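PDB 1QWR: putative mannose-6-phosphate isomerase YvyI from Bacillus subtilis, which probably catalyses the zinc-dependent interconversion of D-mannose 6-phosphate and D-fructose 6-phosphate, as a type 1 mannose-6-phosphate isomerase. Local coordinates for residues A[6-11]-A[297-302]; A[49-54]-A[63-68]; A[280-285]-A[306-311]. One frame throughout, in Å; residues are numbered along the deposited sequence. Where two conformers were deposited one is given.

Contacts 1 and 2, centres about 14 Å apart, meet where L11 packs on S52 and I298 on L64; strands 9-17 and 53-54 run antiparallel as neighbours. Contact 1 also pairs strand 9-17 with strand 296-299, tying the N-terminal catalytic region to the C-terminal cupin region across 285 residues. Contact 2 is a local closure within that span. Contact 3 belongs to a four-stranded sheet of the C-terminal region; its centre is also about 14 Å from that of contact 1, which it touches where Y284 meets S7 and P8 and F306 meets L299. Their segments alternate along the chain. Contacts 2 and 3 stay about 12 Å apart at their nearest atoms. All three lie away from the zinc site.

Contact 1: residues A[6-11]-A[297-302]; sequences QSPIFL and FILPAQ
I9 and I298 form the hydrogen-bonded pair of a short antiparallel beta ladder that joins the first strand of the chain, 9-17, to strand 296-299 of the C-terminal cupin region. The short strand axes approach to 4.6 Å with their directions 160° apart. Two backbone bonds close the pair: I9 N to I298 O and I298 N to I9 O, each 2.9 Å long. N56 holds P8 O and F10 N from outside the ladder.

Among the apolar contacts, L11 CD1 meets I298 CD1 at 4.2 Å on the face of the two isoleucines, the side chains crossing at a slant. Separately, P8 CG rests on L299 CD2 at 3.9 Å. The P300 ring lies against the carbonyl of S7, with P300 CD 3.3 Å from S7 O.

The aromatic contact is between F10 and F297, the non-hydrogen-bonded pair, whose side chains lie side by side and point the same way. F297 CG sits between its backbone N and carbonyl carbon (chi1 59°), which lays the ring alongside that of F10, with F10 CE1 3.7 Å from F297 CD2. The ring planes are inclined at 37°. A CH-pi contact places F297 CB over one face of the F10 ring, 4.0 Å from its centroid.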
ATOM      1  N   GLN A   6      10.787  12.229 -19.263  1.00 36.58           N
ATOM      2  CA  GLN A   6      12.001  11.447 -19.111  1.00 35.52           C
ATOM      3  C   GLN A   6      12.805  11.728 -17.853  1.00 33.50           C
ATOM      4  O   GLN A   6      14.040  11.742 -17.896  1.00 35.58           O
ATOM      5  CB  GLN A   6      12.894  11.683 -20.331  1.00 36.77           C
ATOM      6  CG  GLN A   6      12.246  11.312 -21.646  1.00 41.92           C
ATOM      7  CD  GLN A   6      13.158  11.558 -22.838  1.00 45.04           C
ATOM      8  OE1 GLN A   6      12.854  11.148 -23.962  1.00 47.72           O
ATOM      9  NE2 GLN A   6      14.278  12.232 -22.600  1.00 45.59           N
ATOM     10  N   SER A   7      12.130  11.968 -16.736  1.00 30.13           N
ATOM     11  CA  SER A   7      12.844  12.219 -15.494  1.00 26.28           C
ATOM     12  C   SER A   7      11.961  11.778 -14.334  1.00 22.85           C
ATOM     13  O   SER A   7      10.716  11.789 -14.440  1.00 21.02           O
ATOM     14  CB  SER A   7      13.220  13.697 -15.372  1.00 28.70           C
ATOM     15  OG  SER A   7      12.065  14.500 -15.348  1.00 32.84           O
ATOM     16  N   PRO A   8      12.587  11.379 -13.218  1.00 20.68           N
ATOM     17  CA  PRO A   8      11.855  10.918 -12.031  1.00 17.70           C
ATOM     18  C   PRO A   8      10.863  11.956 -11.534  1.00 19.27           C
ATOM     19  O   PRO A   8      11.154  13.160 -11.565  1.00 18.96           O
ATOM     20  CB  PRO A   8      12.972  10.645 -11.020  1.00 17.52           C
ATOM     21  CG  PRO A   8      14.129  10.247 -11.904  1.00 19.63           C
ATOM     22  CD  PRO A   8      14.043  11.261 -13.021  1.00 19.13           C
ATOM     23  N   ILE A   9       9.698  11.500 -11.068  1.00 15.29           N
ATOM     24  CA  ILE A   9       8.681  12.428 -10.561  1.00 15.65           C
ATOM     25  C   ILE A   9       8.505  12.129  -9.079  1.00 17.59           C
ATOM     26  O   ILE A   9       7.906  11.116  -8.728  1.00 15.16           O
ATOM     27  CB  ILE A   9       7.337  12.220 -11.306  1.00 13.60           C
ATOM     28  CG1 ILE A   9       7.544  12.445 -12.803  1.00 17.19           C
ATOM     29  CG2 ILE A   9       6.242  13.150 -10.734  1.00 14.23           C
ATOM     30  CD1 ILE A   9       6.403  11.894 -13.652  1.00 19.50           C
ATOM     31  N   PHE A  10       9.025  12.996  -8.214  1.00 18.37           N
ATOM     32  CA  PHE A  10       8.921  12.767  -6.778  1.00 18.34           C
ATOM     33  C   PHE A  10       7.596  13.286  -6.262  1.00 18.64           C
ATOM     34  O   PHE A  10       7.054  14.266  -6.784  1.00 18.30           O
ATOM     35  CB  PHE A  10      10.086  13.441  -6.041  1.00 17.77           C
ATOM     36  CG  PHE A  10      11.399  12.725  -6.215  1.00 17.05           C
ATOM     37  CD1 PHE A  10      11.854  11.827  -5.248  1.00 18.11           C
ATOM     38  CD2 PHE A  10      12.153  12.910  -7.369  1.00 20.59           C
ATOM     39  CE1 PHE A  10      13.047  11.109  -5.441  1.00 20.21           C
ATOM     40  CE2 PHE A  10      13.352  12.199  -7.575  1.00 20.10           C
ATOM     41  CZ  PHE A  10      13.794  11.296  -6.606  1.00 21.42           C
ATOM     42  N   LEU A  11       7.081  12.615  -5.236  1.00 15.94           N
ATOM     43  CA  LEU A  11       5.798  12.954  -4.646  1.00 16.57           C
ATOM     44  C   LEU A  11       5.914  13.369  -3.192  1.00 16.48           C
ATOM     45  O   LEU A  11       6.640  12.765  -2.418  1.00 17.78           O
ATOM     46  CB  LEU A  11       4.841  11.754  -4.754  1.00 15.18           C
ATOM     47  CG  LEU A  11       4.687  11.396  -6.237  1.00 19.55           C
ATOM     48  CD1 LEU A  11       3.976  10.088  -6.418  1.00 22.19           C
ATOM     49  CD2 LEU A  11       3.940  12.549  -6.922  1.00 17.05           C
ATOM     50  N   PHE A 297       8.527   8.055  -5.548  1.00 13.45           N
ATOM     51  CA  PHE A 297       8.568   8.648  -6.876  1.00 14.44           C
ATOM     52  C   PHE A 297       8.103   7.702  -7.950  1.00 14.18           C
ATOM     53  O   PHE A 297       8.016   6.475  -7.749  1.00 14.92           O
ATOM     54  CB  PHE A 297       9.991   9.133  -7.200  1.00 13.56           C
ATOM     55  CG  PHE A 297      11.042   8.045  -7.157  1.00 12.34           C
ATOM     56  CD1 PHE A 297      11.439   7.372  -8.325  1.00 14.72           C
ATOM     57  CD2 PHE A 297      11.647   7.715  -5.960  1.00 13.03           C
ATOM     58  CE1 PHE A 297      12.444   6.377  -8.281  1.00 14.85           C
ATOM     59  CE2 PHE A 297      12.650   6.724  -5.896  1.00 16.24           C
ATOM     60  CZ  PHE A 297      13.056   6.050  -7.060  1.00 16.00           C
ATOM     61  N   ILE A 298       7.794   8.292  -9.096  1.00 15.03           N
ATOM     62  CA  ILE A 298       7.362   7.540 -10.251  1.00 14.74           C
ATOM     63  C   ILE A 298       8.399   7.701 -11.345  1.00 16.70           C
ATOM     64  O   ILE A 298       8.888   8.812 -11.588  1.00 16.52           O
ATOM     65  CB  ILE A 298       5.990   8.064 -10.752  1.00 13.56           C
ATOM     66  CG1 ILE A 298       4.895   7.600  -9.794  1.00 14.69           C
ATOM     67  CG2 ILE A 298       5.726   7.581 -12.186  1.00 15.29           C
ATOM     68  CD1 ILE A 298       3.535   8.204 -10.102  1.00 16.59           C
ATOM     69  N   LEU A 299       8.795   6.577 -11.956  1.00 15.78           N
ATOM     70  CA  LEU A 299       9.697   6.625 -13.085  1.00 14.28           C
ATOM     71  C   LEU A 299       8.722   6.500 -14.268  1.00 13.96           C
ATOM     72  O   LEU A 299       8.027   5.473 -14.427  1.00 14.32           O
ATOM     73  CB  LEU A 299      10.694   5.435 -13.083  1.00 13.83           C
ATOM     74  CG  LEU A 299      11.654   5.418 -11.881  1.00 17.08           C
ATOM     75  CD1 LEU A 299      12.566   4.169 -11.904  1.00 16.21           C
ATOM     76  CD2 LEU A 299      12.493   6.693 -11.903  1.00 17.32           C
ATOM     77  N   PRO A 300       8.656   7.541 -15.107  1.00 15.83           N
ATOM     78  CA  PRO A 300       7.784   7.626 -16.285  1.00 15.81           C
ATOM     79  C   PRO A 300       8.064   6.623 -17.392  1.00 17.27           C
ATOM     80  O   PRO A 300       9.110   5.966 -17.405  1.00 16.43           O
ATOM     81  CB  PRO A 300       7.976   9.075 -16.744  1.00 16.24           C
ATOM     82  CG  PRO A 300       9.384   9.340 -16.410  1.00 17.52           C
ATOM     83  CD  PRO A 300       9.530   8.726 -15.021  1.00 14.81           C
ATOM     84  N   ALA A 301       7.103   6.511 -18.311  1.00 18.10           N
ATOM     85  CA  ALA A 301       7.195   5.608 -19.457  1.00 17.56           C
ATOM     86  C   ALA A 301       8.505   5.741 -20.219  1.00 19.00           C
ATOM     87  O   ALA A 301       9.148   4.734 -20.530  1.00 18.85           O
ATOM     88  CB  ALA A 301       6.026   5.856 -20.412  1.00 18.26           C
ATOM     89  N   GLN A 302       8.893   6.979 -20.521  1.00 20.33           N
ATOM     90  CA  GLN A 302      10.123   7.229 -21.281  1.00 21.62           C
ATOM     91  C   GLN A 302      11.392   7.425 -20.448  1.00 21.87           C
ATOM     92  O   GLN A 302      12.379   7.982 -20.927  1.00 20.70           O
ATOM     93  CB  GLN A 302       9.918   8.433 -22.210  1.00 22.90           C
ATOM     94  CG  GLN A 302       8.712   8.287 -23.150  1.00 29.03           C
ATOM     95  CD  GLN A 302       8.605   6.911 -23.803  1.00 31.41           C
ATOM     96  OE1 GLN A 302       9.605   6.333 -24.257  1.00 33.03           O
ATOM     97  NE2 GLN A 302       7.377   6.383 -23.873  1.00 33.31           N
TER

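Contact 2: residues A[49-54]-A[63-68]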
ATOM      1  N   LYS A  49      -9.427  12.003  -1.758  1.00 18.91           N
ATOM      2  CA  LYS A  49      -9.347  12.354  -0.335  1.00 20.82           C
ATOM      3  C   LYS A  49      -7.950  12.738   0.169  1.00 21.38           C
ATOM      4  O   LYS A  49      -7.787  13.166   1.310  1.00 22.00           O
ATOM      5  CB  LYS A  49      -9.895  11.207   0.512  1.00 21.85           C
ATOM      6  CG  LYS A  49     -11.403  11.004   0.376  1.00 24.47           C
ATOM      7  CD  LYS A  49     -11.862   9.907   1.330  1.00 28.75           C
ATOM      8  CE  LYS A  49     -13.365   9.614   1.199  1.00 32.89           C
ATOM      9  NZ  LYS A  49     -13.795   8.451   2.045  1.00 35.49           N
ATOM     10  N   GLY A  50      -6.933  12.582  -0.671  1.00 19.06           N
ATOM     11  CA  GLY A  50      -5.599  12.955  -0.252  1.00 18.55           C
ATOM     12  C   GLY A  50      -4.597  12.687  -1.355  1.00 17.84           C
ATOM     13  O   GLY A  50      -3.769  11.799  -1.204  1.00 18.11           O
ATOM     14  N   PRO A  51      -4.649  13.428  -2.479  1.00 19.99           N
ATOM     15  CA  PRO A  51      -3.690  13.172  -3.564  1.00 17.53           C
ATOM     16  C   PRO A  51      -2.288  13.733  -3.328  1.00 20.41           C
ATOM     17  O   PRO A  51      -2.112  14.788  -2.684  1.00 17.01           O
ATOM     18  CB  PRO A  51      -4.367  13.795  -4.781  1.00 18.10           C
ATOM     19  CG  PRO A  51      -5.060  15.024  -4.171  1.00 19.50           C
ATOM     20  CD  PRO A  51      -5.628  14.478  -2.854  1.00 19.43           C
ATOM     21  N   SER A  52      -1.291  13.008  -3.836  1.00 17.07           N
ATOM     22  CA  SER A  52       0.095  13.429  -3.734  1.00 17.46           C
ATOM     23  C   SER A  52       0.302  14.614  -4.656  1.00 17.83           C
ATOM     24  O   SER A  52      -0.355  14.731  -5.674  1.00 17.09           O
ATOM     25  CB  SER A  52       1.037  12.315  -4.204  1.00 18.25           C
ATOM     26  OG  SER A  52       0.821  11.109  -3.495  1.00 19.08           O
ATOM     27  N   THR A  53       1.241  15.483  -4.313  1.00 18.68           N
ATOM     28  CA  THR A  53       1.549  16.614  -5.174  1.00 20.11           C
ATOM     29  C   THR A  53       2.977  16.402  -5.650  1.00 17.45           C
ATOM     30  O   THR A  53       3.803  15.886  -4.905  1.00 19.48           O
ATOM     31  CB  THR A  53       1.459  17.953  -4.407  1.00 23.44           C
ATOM     32  OG1 THR A  53       2.235  17.868  -3.207  1.00 27.81           O
ATOM     33  CG2 THR A  53       0.028  18.260  -4.040  1.00 19.94           C
ATOM     34  N   VAL A  54       3.257  16.763  -6.903  1.00 17.30           N
ATOM     35  CA  VAL A  54       4.595  16.623  -7.467  1.00 16.20           C
ATOM     36  C   VAL A  54       5.558  17.537  -6.727  1.00 20.75           C
ATOM     37  O   VAL A  54       5.316  18.745  -6.568  1.00 20.13           O
ATOM     38  CB  VAL A  54       4.593  16.964  -8.951  1.00 17.82           C
ATOM     39  CG1 VAL A  54       6.001  16.863  -9.510  1.00 16.18           C
ATOM     40  CG2 VAL A  54       3.644  16.030  -9.679  1.00 17.08           C
ATOM     41  N   THR A  63      -1.127  17.841  -8.857  1.00 21.16           N
ATOM     42  CA  THR A  63      -1.463  16.629  -8.104  1.00 19.11           C
ATOM     43  C   THR A  63      -1.304  15.451  -9.049  1.00 17.03           C
ATOM     44  O   THR A  63      -1.269  15.627 -10.265  1.00 16.59           O
ATOM     45  CB  THR A  63      -2.919  16.583  -7.619  1.00 19.30           C
ATOM     46  OG1 THR A  63      -3.793  16.509  -8.759  1.00 19.54           O
ATOM     47  CG2 THR A  63      -3.256  17.801  -6.773  1.00 20.48           C
ATOM     48  N   LEU A  64      -1.236  14.242  -8.495  1.00 18.55           N
ATOM     49  CA  LEU A  64      -1.089  13.072  -9.344  1.00 17.98           C
ATOM     50  C   LEU A  64      -2.331  12.923 -10.194  1.00 16.88           C
ATOM     51  O   LEU A  64      -2.261  12.382 -11.283  1.00 15.19           O
ATOM     52  CB  LEU A  64      -0.860  11.812  -8.502  1.00 17.09           C
ATOM     53  CG  LEU A  64      -0.423  10.560  -9.259  1.00 15.35           C
ATOM     54  CD1 LEU A  64       0.815  10.857 -10.132  1.00 17.31           C
ATOM     55  CD2 LEU A  64      -0.088   9.455  -8.242  1.00 15.43           C
ATOM     56  N   ILE A  65      -3.478  13.429  -9.719  1.00 16.97           N
ATOM     57  CA  ILE A  65      -4.694  13.338 -10.528  1.00 16.93           C
ATOM     58  C   ILE A  65      -4.537  14.198 -11.796  1.00 16.76           C
ATOM     59  O   ILE A  65      -4.889  13.765 -12.897  1.00 15.06           O
ATOM     60  CB  ILE A  65      -5.946  13.820  -9.736  1.00 18.88           C
ATOM     61  CG1 ILE A  65      -6.151  12.908  -8.511  1.00 19.77           C
ATOM     62  CG2 ILE A  65      -7.178  13.831 -10.658  1.00 16.69           C
ATOM     63  CD1 ILE A  65      -7.185  13.391  -7.503  1.00 22.65           C
ATOM     64  N   GLU A  66      -4.038  15.420 -11.636  0.50 16.74           N
ATOM     65  CA  GLU A  66      -3.845  16.303 -12.787  0.50 18.40           C
ATOM     66  C   GLU A  66      -2.842  15.674 -13.774  0.51 18.47           C
ATOM     67  O   GLU A  66      -2.982  15.807 -14.989  0.51 18.07           O
ATOM     68  CB  GLU A  66      -3.371  17.693 -12.329  0.51 19.90           C
ATOM     69  CG  GLU A  66      -3.108  18.663 -13.480  0.56 23.64           C
ATOM     70  CD  GLU A  66      -3.027  20.116 -13.040  0.43 24.31           C
ATOM     71  OE1 GLU A  66      -2.699  20.976 -13.889  0.48 26.34           O
ATOM     72  OE2 GLU A  66      -3.301  20.400 -11.856  0.60 26.02           O
ATOM     73  N   LEU A  67      -1.831  14.991 -13.255  1.00 18.89           N
ATOM     74  CA  LEU A  67      -0.867  14.320 -14.132  1.00 18.98           C
ATOM     75  C   LEU A  67      -1.567  13.209 -14.901  1.00 17.54           C
ATOM     76  O   LEU A  67      -1.413  13.056 -16.111  1.00 16.76           O
ATOM     77  CB  LEU A  67       0.281  13.728 -13.314  1.00 23.74           C
ATOM     78  CG  LEU A  67       1.474  14.628 -13.032  1.00 26.52           C
ATOM     79  CD1 LEU A  67       2.640  13.754 -12.574  1.00 28.89           C
ATOM     80  CD2 LEU A  67       1.874  15.381 -14.302  1.00 29.09           C
ATOM     81  N   TRP A  68      -2.372  12.416 -14.206  1.00 15.91           N
ATOM     82  CA  TRP A  68      -3.066  11.338 -14.906  1.00 17.24           C
ATOM     83  C   TRP A  68      -4.024  11.863 -15.988  1.00 17.32           C
ATOM     84  O   TRP A  68      -4.080  11.341 -17.103  1.00 16.40           O
ATOM     85  CB  TRP A  68      -3.863  10.485 -13.912  1.00 13.87           C
ATOM     86  CG  TRP A  68      -4.571   9.360 -14.547  1.00 14.84           C
ATOM     87  CD1 TRP A  68      -5.904   9.281 -14.890  1.00 13.97           C
ATOM     88  CD2 TRP A  68      -4.005   8.091 -14.839  1.00 15.73           C
ATOM     89  NE1 TRP A  68      -6.192   8.025 -15.369  1.00 16.44           N
ATOM     90  CE2 TRP A  68      -5.042   7.273 -15.345  1.00 15.66           C
ATOM     91  CE3 TRP A  68      -2.719   7.560 -14.714  1.00 17.55           C
ATOM     92  CZ2 TRP A  68      -4.825   5.947 -15.725  1.00 18.64           C
ATOM     93  CZ3 TRP A  68      -2.505   6.232 -15.091  1.00 19.05           C
ATOM     94  CH2 TRP A  68      -3.554   5.449 -15.588  1.00 16.59           C
TER
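V54 and L67 cross at about a right angle where residues 49-54 meet the first turn of the helix that begins at L64, and a single branch of each does the touching: V54 CG2 against L67 CD1 at 3.8 Å. With V54 CG1 anti to the backbone N (chi1 178°), it is CG2 and not CG1 that turns to the leucine. I9 of strand 9-17 packs against both V54 and L67, placing this pair beside that strand. Further along the contact, P51 offers its CB to the tip of I65, with I65 CD1 at 3.9 Å. The side chains of T53 and T63 approach more loosely through their methyl groups, CG2 to CG2 at 4.3 Å.

Between V54-L67 and P51-I65, S52 O accepts a bond from L64 N at 3.0 Å. The angle at the hydrogen is 143°, so the bond is distinctly bent. The S52 side chain has its polar partner elsewhere, in S45 N.

T63 is the N-cap residue of the helix. Its first torsion (chi1 66°) turns OG1 to the helix, where it accepts from E66 N at 3.1 Å, the capping bond. S52 O gives L64 N an acceptor beside this cap. Two amides of the first turn, L64 N and E66 N, which have no earlier helical carbonyl to bind, are thus supplied by a loop carbonyl and a threonine hydroxyl, and both oxygens would probably interact favourably with the partial positive charge of the helix start.

Contact 3: residues A[280-285]-A[306-311]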
ATOM      1  N   GLY A 280      20.951   6.507  -1.728  1.00 19.22           N
ATOM      2  CA  GLY A 280      21.701   6.211  -2.927  1.00 19.11           C
ATOM      3  C   GLY A 280      21.604   7.333  -3.935  1.00 19.01           C
ATOM      4  O   GLY A 280      20.912   8.338  -3.719  1.00 21.76           O
ATOM      5  N   LEU A 281      22.281   7.140  -5.052  1.00 19.47           N
ATOM      6  CA  LEU A 281      22.316   8.141  -6.096  1.00 20.88           C
ATOM      7  C   LEU A 281      21.789   7.544  -7.406  1.00 20.39           C
ATOM      8  O   LEU A 281      22.300   6.538  -7.910  1.00 20.30           O
ATOM      9  CB  LEU A 281      23.763   8.650  -6.254  1.00 24.40           C
ATOM     10  CG  LEU A 281      23.947   9.940  -7.069  1.00 26.60           C
ATOM     11  CD1 LEU A 281      23.210  11.073  -6.387  1.00 27.72           C
ATOM     12  CD2 LEU A 281      25.429  10.288  -7.214  1.00 27.38           C
ATOM     13  N   LEU A 282      20.739   8.164  -7.945  1.00 20.49           N
ATOM     14  CA  LEU A 282      20.175   7.702  -9.207  1.00 19.06           C
ATOM     15  C   LEU A 282      20.799   8.566 -10.308  1.00 21.04           C
ATOM     16  O   LEU A 282      20.753   9.804 -10.254  1.00 22.60           O
ATOM     17  CB  LEU A 282      18.645   7.864  -9.195  1.00 18.34           C
ATOM     18  CG  LEU A 282      17.891   7.249 -10.378  1.00 20.71           C
ATOM     19  CD1 LEU A 282      16.435   7.039  -9.984  1.00 24.26           C
ATOM     20  CD2 LEU A 282      17.983   8.162 -11.576  1.00 20.51           C
ATOM     21  N   LYS A 283      21.394   7.912 -11.299  1.00 20.74           N
ATOM     22  CA  LYS A 283      22.025   8.640 -12.394  1.00 22.18           C
ATOM     23  C   LYS A 283      21.460   8.192 -13.728  1.00 22.95           C
ATOM     24  O   LYS A 283      21.226   7.006 -13.947  1.00 22.21           O
ATOM     25  CB  LYS A 283      23.536   8.414 -12.368  1.00 24.02           C
ATOM     26  CG  LYS A 283      24.139   8.730 -11.013  1.00 26.94           C
ATOM     27  CD  LYS A 283      25.578   9.198 -11.121  1.00 33.95           C
ATOM     28  CE  LYS A 283      26.513   8.072 -11.489  1.00 36.06           C
ATOM     29  NZ  LYS A 283      27.923   8.561 -11.468  1.00 40.90           N
ATOM     30  N   TYR A 284      21.215   9.149 -14.611  1.00 23.08           N
ATOM     31  CA  TYR A 284      20.702   8.838 -15.946  1.00 26.62           C
ATOM     32  C   TYR A 284      21.122   9.976 -16.866  1.00 27.87           C
ATOM     33  O   TYR A 284      21.031  11.161 -16.504  1.00 25.76           O
ATOM     34  CB  TYR A 284      19.179   8.685 -15.927  1.00 26.62           C
ATOM     35  CG  TYR A 284      18.428   9.936 -15.599  1.00 26.27           C
ATOM     36  CD1 TYR A 284      17.847  10.711 -16.606  1.00 29.22           C
ATOM     37  CD2 TYR A 284      18.285  10.349 -14.282  1.00 28.20           C
ATOM     38  CE1 TYR A 284      17.129  11.873 -16.293  1.00 30.55           C
ATOM     39  CE2 TYR A 284      17.585  11.502 -13.958  1.00 29.59           C
ATOM     40  CZ  TYR A 284      17.009  12.263 -14.969  1.00 30.38           C
ATOM     41  OH  TYR A 284      16.351  13.431 -14.637  1.00 33.15           O
ATOM     42  N   GLU A 285      21.586   9.603 -18.055  1.00 32.12           N
ATOM     43  CA  GLU A 285      22.084  10.570 -19.018  1.00 36.39           C
ATOM     44  C   GLU A 285      23.089  11.435 -18.251  1.00 36.94           C
ATOM     45  O   GLU A 285      23.930  10.888 -17.539  1.00 38.52           O
ATOM     46  CB  GLU A 285      20.923  11.384 -19.606  1.00 38.70           C
ATOM     47  CG  GLU A 285      19.868  10.472 -20.236  1.00 41.66           C
ATOM     48  CD  GLU A 285      18.993  11.165 -21.258  1.00 43.94           C
ATOM     49  OE1 GLU A 285      18.461  12.259 -20.957  1.00 44.86           O
ATOM     50  OE2 GLU A 285      18.831  10.601 -22.362  1.00 44.60           O
ATOM     51  N   PHE A 306      19.029   3.831 -16.443  1.00 21.33           N
ATOM     52  CA  PHE A 306      19.680   4.523 -15.338  1.00 23.38           C
ATOM     53  C   PHE A 306      20.432   3.575 -14.413  1.00 22.11           C
ATOM     54  O   PHE A 306      20.376   2.360 -14.575  1.00 21.01           O
ATOM     55  CB  PHE A 306      18.611   5.270 -14.527  1.00 22.59           C
ATOM     56  CG  PHE A 306      17.554   4.370 -13.921  1.00 23.86           C
ATOM     57  CD1 PHE A 306      17.611   4.007 -12.573  1.00 25.45           C
ATOM     58  CD2 PHE A 306      16.497   3.899 -14.699  1.00 23.97           C
ATOM     59  CE1 PHE A 306      16.619   3.180 -12.006  1.00 23.78           C
ATOM     60  CE2 PHE A 306      15.503   3.077 -14.152  1.00 23.26           C
ATOM     61  CZ  PHE A 306      15.567   2.718 -12.807  1.00 24.45           C
ATOM     62  N   THR A 307      21.162   4.150 -13.462  1.00 21.38           N
ATOM     63  CA  THR A 307      21.877   3.362 -12.465  1.00 20.80           C
ATOM     64  C   THR A 307      21.525   3.947 -11.096  1.00 22.10           C
ATOM     65  O   THR A 307      21.131   5.110 -10.991  1.00 19.60           O
ATOM     66  CB  THR A 307      23.436   3.438 -12.621  1.00 22.33           C
ATOM     67  OG1 THR A 307      23.875   4.776 -12.377  1.00 25.82           O
ATOM     68  CG2 THR A 307      23.882   3.020 -14.032  1.00 20.22           C
ATOM     69  N   ILE A 308      21.635   3.119 -10.061  1.00 21.20           N
ATOM     70  CA  ILE A 308      21.422   3.541  -8.695  1.00 20.77           C
ATOM     71  C   ILE A 308      22.664   3.049  -7.966  1.00 22.68           C
ATOM     72  O   ILE A 308      22.970   1.864  -7.973  1.00 24.17           O
ATOM     73  CB  ILE A 308      20.177   2.910  -8.047  1.00 19.39           C
ATOM     74  CG1 ILE A 308      18.912   3.545  -8.643  1.00 20.14           C
ATOM     75  CG2 ILE A 308      20.195   3.170  -6.542  1.00 20.34           C
ATOM     76  CD1 ILE A 308      17.617   2.904  -8.184  1.00 19.55           C
ATOM     77  N   LYS A 309      23.382   3.976  -7.350  1.00 22.82           N
ATOM     78  CA  LYS A 309      24.601   3.626  -6.637  1.00 24.16           C
ATOM     79  C   LYS A 309      24.441   3.879  -5.145  1.00 22.63           C
ATOM     80  O   LYS A 309      24.100   4.999  -4.744  1.00 24.16           O
ATOM     81  CB  LYS A 309      25.744   4.474  -7.178  1.00 27.52           C
ATOM     82  CG  LYS A 309      27.098   4.186  -6.550  1.00 33.30           C
ATOM     83  CD  LYS A 309      28.061   5.316  -6.900  1.00 37.52           C
ATOM     84  CE  LYS A 309      28.061   5.603  -8.398  1.00 41.80           C
ATOM     85  NZ  LYS A 309      28.876   6.806  -8.742  1.00 45.29           N
ATOM     86  N   GLY A 310      24.687   2.848  -4.335  1.00 21.51           N
ATOM     87  CA  GLY A 310      24.582   2.981  -2.890  1.00 20.12           C
ATOM     88  C   GLY A 310      24.072   1.716  -2.224  1.00 21.16           C
ATOM     89  O   GLY A 310      24.097   0.645  -2.821  1.00 22.85           O
ATOM     90  N   THR A 311      23.641   1.853  -0.972  1.00 20.26           N
ATOM     91  CA  THR A 311      23.083   0.755  -0.196  1.00 20.04           C
ATOM     92  C   THR A 311      21.690   1.233   0.168  1.00 18.16           C
ATOM     93  O   THR A 311      21.517   2.062   1.066  1.00 18.80           O
ATOM     94  CB  THR A 311      23.895   0.494   1.098  1.00 21.68           C
ATOM     95  OG1 THR A 311      25.162  -0.067   0.745  1.00 25.81           O
ATOM     96  CG2 THR A 311      23.165  -0.484   2.012  1.00 23.39           C
TER
HETATM   97  O   HOH W   1      28.845   9.294  -8.615  1.00 41.40           O
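K283 pairs with T307 and L281 with K309, two hydrogen-bonded pairs of an antiparallel ladder, each closed by two backbone bonds. K283 N reaches T307 O at 2.8 Å, and T307 N returns to K283 O at 2.9 Å. The short axes run 165° apart in direction and approach to 4.5 Å, as expected of adjacent antiparallel strands.

On the face of L282 and I308, L282 and the F306 ring cross at a slant, with L282 CG 3.9 Å from F306 CD1. The first torsion of F306 (chi1 61°) sets the ring beside L282, while F306 CB packs against Y284 CB at 3.7 Å. I308 CD1 lies at the edge of the same ring, in its plane.

The ladder forms the middle of a four-stranded antiparallel sheet in the cupin region: strand 261-264 flanks 306-309, and 287-292 flanks 278-284. The chain turns a corner at G310 and T311.

On the face of L281, K283, T307 and K309, the two lysines bend at their third torsions and bring their ammonium ends together, K283 NZ to K309 NZ 3.4 Å apart. Two donors cannot bond to each other; water 1 accepts from K283 NZ at 3.1 Å, whereas its link to K309 NZ, at 2.5 Å, is too short to be trusted and remains doubtful. E261 of the flanking strand touches the K309 side chain and is a weak hydrogen-bond partner of T307 OG1. Beyond the other end of the ladder, the Y284 hydroxyl end packs against S7 and P8.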